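Local coordinates for protein alcohol dehydrogenase (Aeropyrum pernix, PDB 1H2B) that probably catalyses the NAD+-dependent oxidation of alcohols, as a zinc-containing dehydrogenase that binds its cofactor and a fatty acid side by side, at residues E119-E124 / G306-N311; P105-G110 / M141-R146; T267-P272 / E289-T294. All blocks are in the same frame, centred on the assembly; numbering follows the deposited sequence. Where two conformers were deposited one is given.

Contact 1 (E119-E124 / G306-N311); sequences EDMHCE and GSLVGN. With NAJ (nicotinamide-adenine-dinucleotide (acidic form)), chain I; OCA (octanoic acid (caprylic acid)), chain H.
D120 and N311 bring the two backbones closest, 5.1 Å from CA to CA, where the 3-10 turn 120-121 meets the last residue before helix 312-323. H122 N closes this turn onto E119 O. M121 carries the largest share of the contact. Bent at both chi2 and chi3, its chain curls along the loop 308-310: CB lies 3.8 Å from L308 CD2, CG passes 3.5 Å from G310 O, and SD comes 3.8 Å from V309 CB. The same loop also meets the ligands. V309 N donates to O7N of the nicotinamide carboxamide at 2.7 Å, while N7N donates to S307 O, so two backbone groups fix the carboxamide's rotation; L308 CD1 touches the octanoic acid chain. At the polar end N311 ND2 donates to E119 OE1 at 3.2 Å, nearly straight (164°), but meets the carboxylate from above its plane. That carboxylate also forms a salt bridge with R175, and D120 OD1 accepts from Y312 N at the start of the helix, while OD2 forms a salt bridge with R116 of the third subunit. Around them, helix 166-181 packs against S307, V309 and N311, strand 303-306 leads into the loop, and the second subunit covers H122, whose ring nitrogens bond to its E301 and R277.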
loop_
_atom_site.group_PDB
_atom_site.type_symbol
_atom_site.label_atom_id
_atom_site.label_comp_id
_atom_site.label_asym_id
_atom_site.label_seq_id
_atom_site.Cartn_x
_atom_site.Cartn_y
_atom_site.Cartn_z
ATOM N N GLU B 119 -13.843 7.021 7.490
ATOM C CA GLU B 119 -14.172 5.670 8.020
ATOM C C GLU B 119 -15.433 5.715 8.878
ATOM O O GLU B 119 -15.351 5.843 10.110
ATOM C CB GLU B 119 -12.992 5.062 8.794
ATOM C CG GLU B 119 -11.803 4.723 7.890
ATOM C CD GLU B 119 -12.006 3.496 7.010
ATOM O OE1 GLU B 119 -13.147 3.148 6.678
ATOM O OE2 GLU B 119 -10.990 2.894 6.615
ATOM N N ASP B 120 -16.597 5.644 8.222
ATOM C CA ASP B 120 -17.877 5.830 8.899
ATOM C C ASP B 120 -18.042 4.900 10.077
ATOM O O ASP B 120 -18.607 5.307 11.085
ATOM C CB ASP B 120 -19.047 5.579 7.960
ATOM C CG ASP B 120 -19.048 6.496 6.757
ATOM O OD1 ASP B 120 -18.119 6.399 5.885
ATOM O OD2 ASP B 120 -19.990 7.328 6.607
ATOM N N MET B 121 -17.548 3.656 9.961
ATOM C CA MET B 121 -17.747 2.699 11.048
ATOM C C MET B 121 -16.928 2.985 12.278
ATOM O O MET B 121 -17.117 2.341 13.320
ATOM C CB MET B 121 -17.554 1.242 10.582
ATOM C CG MET B 121 -18.483 0.784 9.425
ATOM S SD MET B 121 -20.224 1.063 9.813
ATOM C CE MET B 121 -20.381 0.155 11.283
ATOM N N HIS B 122 -16.046 3.988 12.196
ATOM C CA HIS B 122 -15.172 4.271 13.330
ATOM C C HIS B 122 -15.420 5.659 13.886
ATOM O O HIS B 122 -14.627 6.195 14.683
ATOM C CB HIS B 122 -13.728 3.999 12.942
ATOM C CG HIS B 122 -13.514 2.549 12.660
ATOM N ND1 HIS B 122 -13.562 1.585 13.641
ATOM C CD2 HIS B 122 -13.348 1.893 11.490
ATOM C CE1 HIS B 122 -13.422 0.386 13.087
ATOM N NE2 HIS B 122 -13.286 0.552 11.782
ATOM N N CYS B 123 -16.552 6.221 13.483
ATOM C CA CYS B 123 -16.964 7.510 13.987
ATOM C C CYS B 123 -17.295 7.452 15.476
ATOM O O CYS B 123 -17.924 6.523 15.956
ATOM C CB CYS B 123 -18.123 8.036 13.145
ATOM S SG CYS B 123 -17.541 8.477 11.496
ATOM N N GLU B 124 -16.797 8.442 16.212
ATOM C CA GLU B 124 -16.955 8.499 17.667
ATOM C C GLU B 124 -18.396 8.472 18.158
ATOM O O GLU B 124 -18.701 7.852 19.178
ATOM C CB GLU B 124 -16.270 9.762 18.213
ATOM C CG GLU B 124 -14.750 9.684 18.207
ATOM C CD GLU B 124 -14.170 9.796 19.607
ATOM O OE1 GLU B 124 -14.718 10.588 20.419
ATOM O OE2 GLU B 124 -13.175 9.085 19.906
ATOM N N GLY B 306 -10.223 -8.689 10.937
ATOM C CA GLY B 306 -11.647 -8.416 10.948
ATOM C C GLY B 306 -12.029 -7.424 9.868
ATOM O O GLY B 306 -11.221 -6.605 9.424
ATOM N N SER B 307 -13.291 -7.519 9.444
ATOM C CA SER B 307 -13.814 -6.522 8.518
ATOM C C SER B 307 -15.201 -6.152 9.004
ATOM O O SER B 307 -15.961 -7.040 9.374
ATOM C CB SER B 307 -13.887 -7.093 7.092
ATOM O OG SER B 307 -13.938 -6.030 6.151
ATOM N N LEU B 308 -15.508 -4.856 9.016
ATOM C CA LEU B 308 -16.709 -4.321 9.666
ATOM C C LEU B 308 -17.470 -3.463 8.635
ATOM O O LEU B 308 -17.013 -2.377 8.284
ATOM C CB LEU B 308 -16.303 -3.428 10.862
ATOM C CG LEU B 308 -17.481 -2.713 11.564
ATOM C CD1 LEU B 308 -18.455 -3.712 12.172
ATOM C CD2 LEU B 308 -16.887 -1.803 12.677
ATOM N N VAL B 309 -18.618 -3.984 8.193
ATOM C CA VAL B 309 -19.522 -3.256 7.285
ATOM C C VAL B 309 -18.684 -2.552 6.233
ATOM O O VAL B 309 -17.940 -3.207 5.536
ATOM C CB VAL B 309 -20.500 -2.359 8.098
ATOM C CG1 VAL B 309 -21.687 -1.898 7.204
ATOM C CG2 VAL B 309 -21.116 -3.096 9.299
ATOM N N GLY B 310 -18.835 -1.234 6.055
ATOM C CA GLY B 310 -17.898 -0.517 5.192
ATOM C C GLY B 310 -18.200 0.948 5.273
ATOM O O GLY B 310 -19.038 1.404 6.061
ATOM N N ASN B 311 -17.452 1.720 4.493
ATOM C CA ASN B 311 -17.615 3.165 4.597
ATOM C C ASN B 311 -18.527 3.695 3.471
ATOM O O ASN B 311 -19.013 2.930 2.636
ATOM C CB ASN B 311 -16.252 3.851 4.703
ATOM C CG ASN B 311 -15.405 3.699 3.465
ATOM O OD1 ASN B 311 -15.914 3.666 2.349
ATOM N ND2 ASN B 311 -14.077 3.589 3.655
HETATM P PA NAJ I . -26.585 -16.346 6.463
HETATM O O1A NAJ I . -27.339 -17.109 7.517
HETATM O O2A NAJ I . -27.341 -15.800 5.241
HETATM O O5B NAJ I . -25.443 -17.232 5.782
HETATM C C5B NAJ I . -24.631 -18.146 6.532
HETATM C C4B NAJ I . -24.204 -19.185 5.509
HETATM O O4B NAJ I . -23.216 -20.018 6.149
HETATM C C3B NAJ I . -25.349 -20.061 5.001
HETATM O O3B NAJ I . -25.351 -20.158 3.567
HETATM C C2B NAJ I . -24.990 -21.364 5.701
HETATM O O2B NAJ I . -25.508 -22.536 5.053
HETATM C C1B NAJ I . -23.456 -21.356 5.734
HETATM N N9A NAJ I . -22.853 -22.242 6.729
HETATM C C8A NAJ I . -23.310 -22.631 7.996
HETATM N N7A NAJ I . -22.386 -23.446 8.574
HETATM C C5A NAJ I . -21.354 -23.589 7.692
HETATM C C6A NAJ I . -20.169 -24.283 7.728
HETATM N N6A NAJ I . -19.812 -25.064 8.757
HETATM N N1A NAJ I . -19.303 -24.153 6.674
HETATM C C2A NAJ I . -19.615 -23.410 5.549
HETATM N N3A NAJ I . -20.795 -22.753 5.514
HETATM C C4A NAJ I . -21.649 -22.848 6.567
HETATM O O3 NAJ I . -25.819 -15.184 7.231
HETATM P PN NAJ I . -25.450 -13.696 6.726
HETATM O O1N NAJ I . -26.554 -12.783 6.999
HETATM O O2N NAJ I . -24.875 -13.769 5.369
HETATM O O5D NAJ I . -24.338 -13.326 7.824
HETATM C C5D NAJ I . -23.106 -14.044 7.794
HETATM C C4D NAJ I . -22.323 -13.746 9.062
HETATM O O4D NAJ I . -21.818 -12.403 8.962
HETATM C C3D NAJ I . -23.170 -13.758 10.335
HETATM O O3D NAJ I . -22.312 -14.108 11.437
HETATM C C2D NAJ I . -23.597 -12.290 10.476
HETATM O O2D NAJ I . -23.978 -11.897 11.764
HETATM C C1D NAJ I . -22.270 -11.636 10.052
HETATM N N1N NAJ I . -22.279 -10.222 9.675
HETATM C C2N NAJ I . -21.104 -9.551 9.845
HETATM C C3N NAJ I . -21.008 -8.226 9.453
HETATM C C7N NAJ I . -19.737 -7.481 9.700
HETATM O O7N NAJ I . -19.770 -6.180 9.367
HETATM N N7N NAJ I . -18.595 -8.017 10.142
HETATM C C4N NAJ I . -22.102 -7.530 8.842
HETATM C C5N NAJ I . -23.230 -8.343 8.535
HETATM C C6N NAJ I . -23.319 -9.648 8.978
HETATM C C1 OCA H . -24.212 -5.934 10.844
HETATM C C2 OCA H . -23.292 -5.995 12.072
HETATM C C3 OCA H . -22.712 -4.606 12.392
HETATM C C4 OCA H . -22.109 -4.470 13.780
HETATM C C5 OCA H . -21.741 -3.007 14.027
HETATM C C6 OCA H . -20.927 -2.847 15.309
HETATM C C7 OCA H . -20.441 -1.422 15.550
HETATM C C8 OCA H . -19.651 -1.377 16.846
HETATM O O1 OCA H . -24.922 -6.931 10.536
HETATM O O2 OCA H . -24.237 -4.912 10.128
#

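Contact 2 (P105-G110 / M141-R146); sequences PAVTDG and MRTSHR. With ZN (zinc ion), chain K.
Beside the second zinc site R146 spreads its guanidinium over G110, just behind the metal ligand D109. D109 OD1 binds the zinc at 2.4 Å, with C112 and C115 as the other protein ligands. The same oxygen accepts from T111 N, and OD2 from N125, so the carboxylate is held at both ends. The guanidinium lies flat on the backbone, G110 CA standing 3.3 Å from CZ and over the centre of the group. With no side chain, G110 admits this close approach, where a CB would collide with R146 NE; its positive phi (76°) also suits glycine. A bend at chi3 (93°) turns the end of the arginine onto the loop, and its edge faces T108: OG1 lies near the guanidinium plane, 2.6 Å from NH1, though the angle is too poor for a hydrogen bond. As in other zinc-containing alcohol dehydrogenases, a lobe of the GroES-like catalytic domain carries a zinc usually regarded as structural; here residues 107-110 run beside 143-146, at the end of strand 140-143, their directions 28° apart. Further back the contact turns largely apolar. V107 straddles the strand's exit, CG1 resting 3.8 Å from S144 CB and CG2 3.6 Å from T143 OG1. S144 OG takes the amide of R146 at 3.0 Å, an ST turn that leads the chain from the strand into the 3-10 turn and so sets the arginine's starting point. S144 N is buried without a partner in the model. R146 NH1 and D109 OD1 stand 5.9 Å apart, too far for a salt bridge; the zinc itself is likely to keep the carboxylate ionised, and the arginine's charge could only add to that. R116 of the third subunit donates to R146 O.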
loop_
_atom_site.group_PDB
_atom_site.type_symbol
_atom_site.label_atom_id
_atom_site.label_comp_id
_atom_site.label_asym_id
_atom_site.label_seq_id
_atom_site.Cartn_x
_atom_site.Cartn_y
_atom_site.Cartn_z
ATOM N N PRO B 105 -25.757 1.978 6.801
ATOM C CA PRO B 105 -26.364 1.665 8.102
ATOM C C PRO B 105 -25.891 2.499 9.270
ATOM O O PRO B 105 -26.533 2.422 10.310
ATOM C CB PRO B 105 -26.056 0.164 8.301
ATOM C CG PRO B 105 -25.027 -0.191 7.275
ATOM C CD PRO B 105 -24.931 0.873 6.268
ATOM N N ALA B 106 -24.792 3.241 9.157
ATOM C CA ALA B 106 -24.275 4.073 10.251
ATOM C C ALA B 106 -24.807 5.493 10.128
ATOM O O ALA B 106 -24.911 6.029 9.025
ATOM C CB ALA B 106 -22.752 4.136 10.172
ATOM N N VAL B 107 -25.196 6.075 11.247
ATOM C CA VAL B 107 -25.561 7.468 11.308
ATOM C C VAL B 107 -24.412 8.162 12.046
ATOM O O VAL B 107 -24.169 7.893 13.228
ATOM C CB VAL B 107 -26.918 7.632 12.065
ATOM C CG1 VAL B 107 -27.133 9.132 12.408
ATOM C CG2 VAL B 107 -28.053 7.110 11.220
ATOM N N THR B 108 -23.681 9.032 11.348
ATOM C CA THR B 108 -22.439 9.619 11.877
ATOM C C THR B 108 -22.449 11.154 11.833
ATOM O O THR B 108 -23.172 11.727 11.047
ATOM C CB THR B 108 -21.207 9.112 11.068
ATOM O OG1 THR B 108 -21.373 9.477 9.701
ATOM C CG2 THR B 108 -21.163 7.579 11.027
ATOM N N ASP B 109 -21.603 11.786 12.658
ATOM C CA ASP B 109 -21.505 13.268 12.755
ATOM C C ASP B 109 -20.730 13.983 11.625
ATOM O O ASP B 109 -21.033 15.141 11.277
ATOM C CB ASP B 109 -20.971 13.712 14.142
ATOM C CG ASP B 109 -19.586 13.115 14.495
ATOM O OD1 ASP B 109 -18.733 12.930 13.593
ATOM O OD2 ASP B 109 -19.248 12.824 15.673
ATOM N N GLY B 110 -19.741 13.308 11.050
ATOM C CA GLY B 110 -18.882 13.937 10.059
ATOM C C GLY B 110 -17.842 14.891 10.648
ATOM O O GLY B 110 -17.102 15.547 9.904
ATOM N N MET B 141 -38.624 5.368 8.781
ATOM C CA MET B 141 -37.431 5.337 9.620
ATOM C C MET B 141 -36.675 6.637 9.465
ATOM O O MET B 141 -36.533 7.134 8.365
ATOM C CB MET B 141 -36.504 4.173 9.176
ATOM C CG MET B 141 -35.368 3.965 10.155
ATOM S SD MET B 141 -34.090 2.811 9.460
ATOM C CE MET B 141 -32.977 4.084 8.757
ATOM N N ARG B 142 -36.220 7.186 10.591
ATOM C CA ARG B 142 -35.337 8.344 10.582
ATOM C C ARG B 142 -33.864 7.973 10.443
ATOM O O ARG B 142 -33.394 6.900 10.930
ATOM C CB ARG B 142 -35.617 9.262 11.781
ATOM C CG ARG B 142 -35.234 8.718 13.147
ATOM C CD ARG B 142 -35.602 9.653 14.290
ATOM N NE ARG B 142 -34.932 9.253 15.518
ATOM C CZ ARG B 142 -34.777 10.066 16.567
ATOM N NH1 ARG B 142 -35.287 11.305 16.550
ATOM N NH2 ARG B 142 -34.143 9.642 17.668
ATOM N N THR B 143 -33.133 8.868 9.772
ATOM C CA THR B 143 -31.711 8.659 9.557
ATOM C C THR B 143 -31.056 10.008 9.324
ATOM O O THR B 143 -31.746 11.022 9.441
ATOM C CB THR B 143 -31.498 7.645 8.397
ATOM O OG1 THR B 143 -30.102 7.362 8.316
ATOM C CG2 THR B 143 -31.888 8.222 7.039
ATOM N N SER B 144 -29.768 10.007 8.946
ATOM C CA SER B 144 -29.022 11.244 8.640
ATOM C C SER B 144 -28.854 11.359 7.131
ATOM O O SER B 144 -28.691 10.378 6.415
ATOM C CB SER B 144 -27.642 11.216 9.263
ATOM O OG SER B 144 -26.827 12.280 8.726
ATOM N N HIS B 145 -28.886 12.598 6.613
ATOM C CA HIS B 145 -28.636 12.794 5.194
ATOM C C HIS B 145 -27.244 12.258 4.820
ATOM O O HIS B 145 -27.059 11.861 3.663
ATOM C CB HIS B 145 -28.739 14.304 4.799
ATOM C CG HIS B 145 -27.584 15.121 5.266
ATOM N ND1 HIS B 145 -27.545 15.717 6.505
ATOM C CD2 HIS B 145 -26.399 15.422 4.669
ATOM C CE1 HIS B 145 -26.388 16.339 6.663
ATOM N NE2 HIS B 145 -25.683 16.188 5.559
ATOM N N ARG B 146 -26.333 12.207 5.797
ATOM C CA ARG B 146 -24.978 11.683 5.551
ATOM C C ARG B 146 -25.016 10.177 5.226
ATOM O O ARG B 146 -24.039 9.652 4.685
ATOM C CB ARG B 146 -24.030 11.917 6.718
ATOM C CG ARG B 146 -23.660 13.387 6.842
ATOM C CD ARG B 146 -22.629 13.619 7.932
ATOM N NE ARG B 146 -21.304 13.585 7.317
ATOM C CZ ARG B 146 -20.429 12.599 7.450
ATOM N NH1 ARG B 146 -20.704 11.550 8.204
ATOM N NH2 ARG B 146 -19.265 12.672 6.834
HETATM ZN ZN ZN K . -17.608 10.879 13.321
#

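Contact 3 (T267-P272 / E289-T294); sequences TVDYTP and ELRFPT. With NAJ (nicotinamide-adenine-dinucleotide (acidic form)), chain I.
V268, D269 and P272 set segment 267-272 against strand 289-293 in the NAD-binding domain, beside the interface with the second subunit. T267, at the start, faces the cofactor instead: its CG2 meets the adenine at C6A, and its carbonyl oxygen accepts from both N and OG1 of T271. V268 comes next and fits closely, with CG1 3.3 Å from E289 O and 3.5 Å from L290 CA, a tight carbon pair. CG1 stands anti to the backbone N (chi1 169°), which aims it at the strand backbone. V268 O and D269 OD1 reach water 1, which in turn accepts from R291 N at 3.0 Å; water 2 bridges D269 O and R291 O, lying 2.7 Å from R291 O. D269 OD2 is taken by Q265, and OD1 also brushes R291 CG. Y270 turns back to the cofactor, its OH hydrogen-bonded to adenine N1A at 2.8 Å, with the adenine nitrogen near the plane of the ring at its edge. A phenylalanine in its place would probably leave N1A without this partner and the adenine less firmly fixed at that edge. T271 packs its side chain on L281 of strand 279-283. P272 finishes the walk: CB sits over the face of the F292 ring in a CH-pi contact, 3.9 Å from its centroid, while CG meets L290 CD1. Strand 289-293 also pairs antiparallel with a strand of the second subunit, extending the sheet across the interface. Across this joint the direct contacts are mainly apolar, and V268 O and D269 O reach the strand's R291 through water, so helix and strand are held by shape and solvent bridges, with no direct hydrogen bond between them.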
loop_
_atom_site.group_PDB
_atom_site.type_symbol
_atom_site.label_atom_id
_atom_site.label_comp_id
_atom_site.label_asym_id
_atom_site.label_seq_id
_atom_site.Cartn_x
_atom_site.Cartn_y
_atom_site.Cartn_z
ATOM N N THR B 267 -16.944 -22.825 11.838
ATOM C CA THR B 267 -16.097 -22.252 10.778
ATOM C C THR B 267 -14.875 -21.563 11.314
ATOM O O THR B 267 -13.821 -21.546 10.693
ATOM C CB THR B 267 -16.864 -21.240 9.881
ATOM O OG1 THR B 267 -17.361 -20.139 10.653
ATOM C CG2 THR B 267 -18.029 -21.938 9.260
ATOM N N VAL B 268 -15.009 -20.942 12.471
ATOM C CA VAL B 268 -13.855 -20.231 13.061
ATOM C C VAL B 268 -12.769 -21.244 13.418
ATOM O O VAL B 268 -11.589 -20.921 13.397
ATOM C CB VAL B 268 -14.368 -19.396 14.262
ATOM C CG1 VAL B 268 -13.237 -18.816 15.118
ATOM C CG2 VAL B 268 -15.243 -18.270 13.758
ATOM N N ASP B 269 -13.188 -22.469 13.659
ATOM C CA ASP B 269 -12.211 -23.496 13.966
ATOM C C ASP B 269 -11.474 -24.002 12.773
ATOM O O ASP B 269 -10.282 -24.209 12.861
ATOM C CB ASP B 269 -12.795 -24.598 14.749
ATOM C CG ASP B 269 -12.896 -24.200 16.236
ATOM O OD1 ASP B 269 -12.042 -23.418 16.827
ATOM O OD2 ASP B 269 -13.835 -24.623 16.817
ATOM N N TYR B 270 -12.160 -24.181 11.637
ATOM C CA TYR B 270 -11.442 -24.740 10.492
ATOM C C TYR B 270 -10.819 -23.717 9.529
ATOM O O TYR B 270 -9.811 -24.035 8.846
ATOM C CB TYR B 270 -12.283 -25.795 9.708
ATOM C CG TYR B 270 -13.418 -25.313 8.799
ATOM C CD1 TYR B 270 -13.149 -24.702 7.559
ATOM C CD2 TYR B 270 -14.751 -25.587 9.137
ATOM C CE1 TYR B 270 -14.173 -24.320 6.736
ATOM C CE2 TYR B 270 -15.811 -25.209 8.311
ATOM C CZ TYR B 270 -15.498 -24.584 7.110
ATOM O OH TYR B 270 -16.515 -24.223 6.258
ATOM N N THR B 271 -11.399 -22.514 9.474
ATOM C CA THR B 271 -10.913 -21.599 8.432
ATOM C C THR B 271 -9.432 -21.199 8.559
ATOM O O THR B 271 -8.771 -21.091 7.559
ATOM C CB THR B 271 -11.799 -20.369 8.245
ATOM O OG1 THR B 271 -12.041 -19.729 9.510
ATOM C CG2 THR B 271 -13.194 -20.813 7.702
ATOM N N PRO B 272 -8.852 -21.025 9.755
ATOM C CA PRO B 272 -7.414 -20.706 9.817
ATOM C C PRO B 272 -6.573 -21.817 9.210
ATOM O O PRO B 272 -5.507 -21.516 8.697
ATOM C CB PRO B 272 -7.132 -20.568 11.323
ATOM C CG PRO B 272 -8.499 -20.256 11.925
ATOM C CD PRO B 272 -9.498 -21.050 11.080
ATOM N N GLU B 289 -15.381 -18.275 18.864
ATOM C CA GLU B 289 -14.181 -17.713 19.467
ATOM C C GLU B 289 -12.994 -18.171 18.638
ATOM O O GLU B 289 -12.863 -19.340 18.362
ATOM C CB GLU B 289 -14.044 -18.171 20.923
ATOM C CG GLU B 289 -12.832 -17.525 21.586
ATOM C CD GLU B 289 -13.167 -16.562 22.722
ATOM O OE1 GLU B 289 -14.315 -16.044 22.793
ATOM O OE2 GLU B 289 -12.262 -16.318 23.551
ATOM N N LEU B 290 -12.118 -17.249 18.222
ATOM C CA LEU B 290 -10.922 -17.655 17.464
ATOM C C LEU B 290 -9.967 -18.355 18.422
ATOM O O LEU B 290 -9.793 -17.861 19.525
ATOM C CB LEU B 290 -10.343 -16.386 16.781
ATOM C CG LEU B 290 -9.059 -16.436 15.956
ATOM C CD1 LEU B 290 -9.236 -17.279 14.708
ATOM C CD2 LEU B 290 -8.697 -15.004 15.546
ATOM N N ARG B 291 -9.395 -19.524 18.051
ATOM C CA ARG B 291 -8.435 -20.271 18.878
ATOM C C ARG B 291 -7.422 -20.981 18.005
ATOM O O ARG B 291 -7.728 -21.977 17.314
ATOM C CB ARG B 291 -9.049 -21.328 19.799
ATOM C CG ARG B 291 -10.527 -21.621 19.630
ATOM C CD ARG B 291 -11.216 -22.108 20.905
ATOM N NE ARG B 291 -12.096 -21.117 21.545
ATOM C CZ ARG B 291 -11.846 -20.525 22.715
ATOM N NH1 ARG B 291 -10.741 -20.816 23.387
ATOM N NH2 ARG B 291 -12.701 -19.643 23.230
ATOM N N PHE B 292 -6.210 -20.464 17.991
ATOM C CA PHE B 292 -5.232 -20.964 17.040
ATOM C C PHE B 292 -3.847 -20.852 17.652
ATOM O O PHE B 292 -3.555 -19.847 18.293
ATOM C CB PHE B 292 -5.317 -20.131 15.748
ATOM C CG PHE B 292 -4.592 -20.708 14.577
ATOM C CD1 PHE B 292 -5.087 -21.822 13.902
ATOM C CD2 PHE B 292 -3.443 -20.118 14.092
ATOM C CE1 PHE B 292 -4.441 -22.349 12.775
ATOM C CE2 PHE B 292 -2.820 -20.611 12.954
ATOM C CZ PHE B 292 -3.294 -21.720 12.298
ATOM N N PRO B 293 -2.974 -21.843 17.504
ATOM C CA PRO B 293 -1.648 -21.750 18.143
ATOM C C PRO B 293 -0.761 -20.621 17.549
ATOM O O PRO B 293 -0.625 -20.505 16.315
ATOM C CB PRO B 293 -1.001 -23.127 17.855
ATOM C CG PRO B 293 -2.088 -23.993 17.312
ATOM C CD PRO B 293 -3.183 -23.127 16.804
ATOM N N THR B 294 -0.172 -19.798 18.406
ATOM C CA THR B 294 0.747 -18.780 17.836
ATOM C C THR B 294 1.947 -19.333 17.093
ATOM O O THR B 294 2.480 -18.668 16.219
ATOM C CB THR B 294 1.190 -17.734 18.894
ATOM O OG1 THR B 294 1.796 -18.412 20.007
ATOM C CG2 THR B 294 -0.010 -16.913 19.430
HETATM P PA NAJ I . -26.585 -16.346 6.463
HETATM O O1A NAJ I . -27.339 -17.109 7.517
HETATM O O2A NAJ I . -27.341 -15.800 5.241
HETATM O O5B NAJ I . -25.443 -17.232 5.782
HETATM C C5B NAJ I . -24.631 -18.146 6.532
HETATM C C4B NAJ I . -24.204 -19.185 5.509
HETATM O O4B NAJ I . -23.216 -20.018 6.149
HETATM C C3B NAJ I . -25.349 -20.061 5.001
HETATM O O3B NAJ I . -25.351 -20.158 3.567
HETATM C C2B NAJ I . -24.990 -21.364 5.701
HETATM O O2B NAJ I . -25.508 -22.536 5.053
HETATM C C1B NAJ I . -23.456 -21.356 5.734
HETATM N N9A NAJ I . -22.853 -22.242 6.729
HETATM C C8A NAJ I . -23.310 -22.631 7.996
HETATM N N7A NAJ I . -22.386 -23.446 8.574
HETATM C C5A NAJ I . -21.354 -23.589 7.692
HETATM C C6A NAJ I . -20.169 -24.283 7.728
HETATM N N6A NAJ I . -19.812 -25.064 8.757
HETATM N N1A NAJ I . -19.303 -24.153 6.674
HETATM C C2A NAJ I . -19.615 -23.410 5.549
HETATM N N3A NAJ I . -20.795 -22.753 5.514
HETATM C C4A NAJ I . -21.649 -22.848 6.567
HETATM O O3 NAJ I . -25.819 -15.184 7.231
HETATM P PN NAJ I . -25.450 -13.696 6.726
HETATM O O1N NAJ I . -26.554 -12.783 6.999
HETATM O O2N NAJ I . -24.875 -13.769 5.369
HETATM O O5D NAJ I . -24.338 -13.326 7.824
HETATM C C5D NAJ I . -23.106 -14.044 7.794
HETATM C C4D NAJ I . -22.323 -13.746 9.062
HETATM O O4D NAJ I . -21.818 -12.403 8.962
HETATM C C3D NAJ I . -23.170 -13.758 10.335
HETATM O O3D NAJ I . -22.312 -14.108 11.437
HETATM C C2D NAJ I . -23.597 -12.290 10.476
HETATM O O2D NAJ I . -23.978 -11.897 11.764
HETATM C C1D NAJ I . -22.270 -11.636 10.052
HETATM N N1N NAJ I . -22.279 -10.222 9.675
HETATM C C2N NAJ I . -21.104 -9.551 9.845
HETATM C C3N NAJ I . -21.008 -8.226 9.453
HETATM C C7N NAJ I . -19.737 -7.481 9.700
HETATM O O7N NAJ I . -19.770 -6.180 9.367
HETATM N N7N NAJ I . -18.595 -8.017 10.142
HETATM C C4N NAJ I . -22.102 -7.530 8.842
HETATM C C5N NAJ I . -23.230 -8.343 8.535
HETATM C C6N NAJ I . -23.319 -9.648 8.978
HETATM O O HOH W 1 -10.469 -21.159 15.801
HETATM O O HOH W 2 -8.586 -22.928 14.885
#

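Contact 1 is the most buried of the three; contacts 2 and 3 are only partly buried and lie on opposite sides of the chain's centre, their own centres 35 Å apart. Contacts 1 and 2 touch, D120 and C123 packing on T108 and V309 on P105, so loops bearing the second zinc and the nicotinamide pocket form one continuous block. Contact 3 stands apart from both, yet shares the cofactor with contact 1, at the adenine end instead of the nicotinamide end, and both face the second subunit. Chemistry follows position: a methionine and an amide-carboxylate bond in contact 1, a guanidinium laid on glycine beside metal in contact 2, water bridges and a proline-ring contact in contact 3.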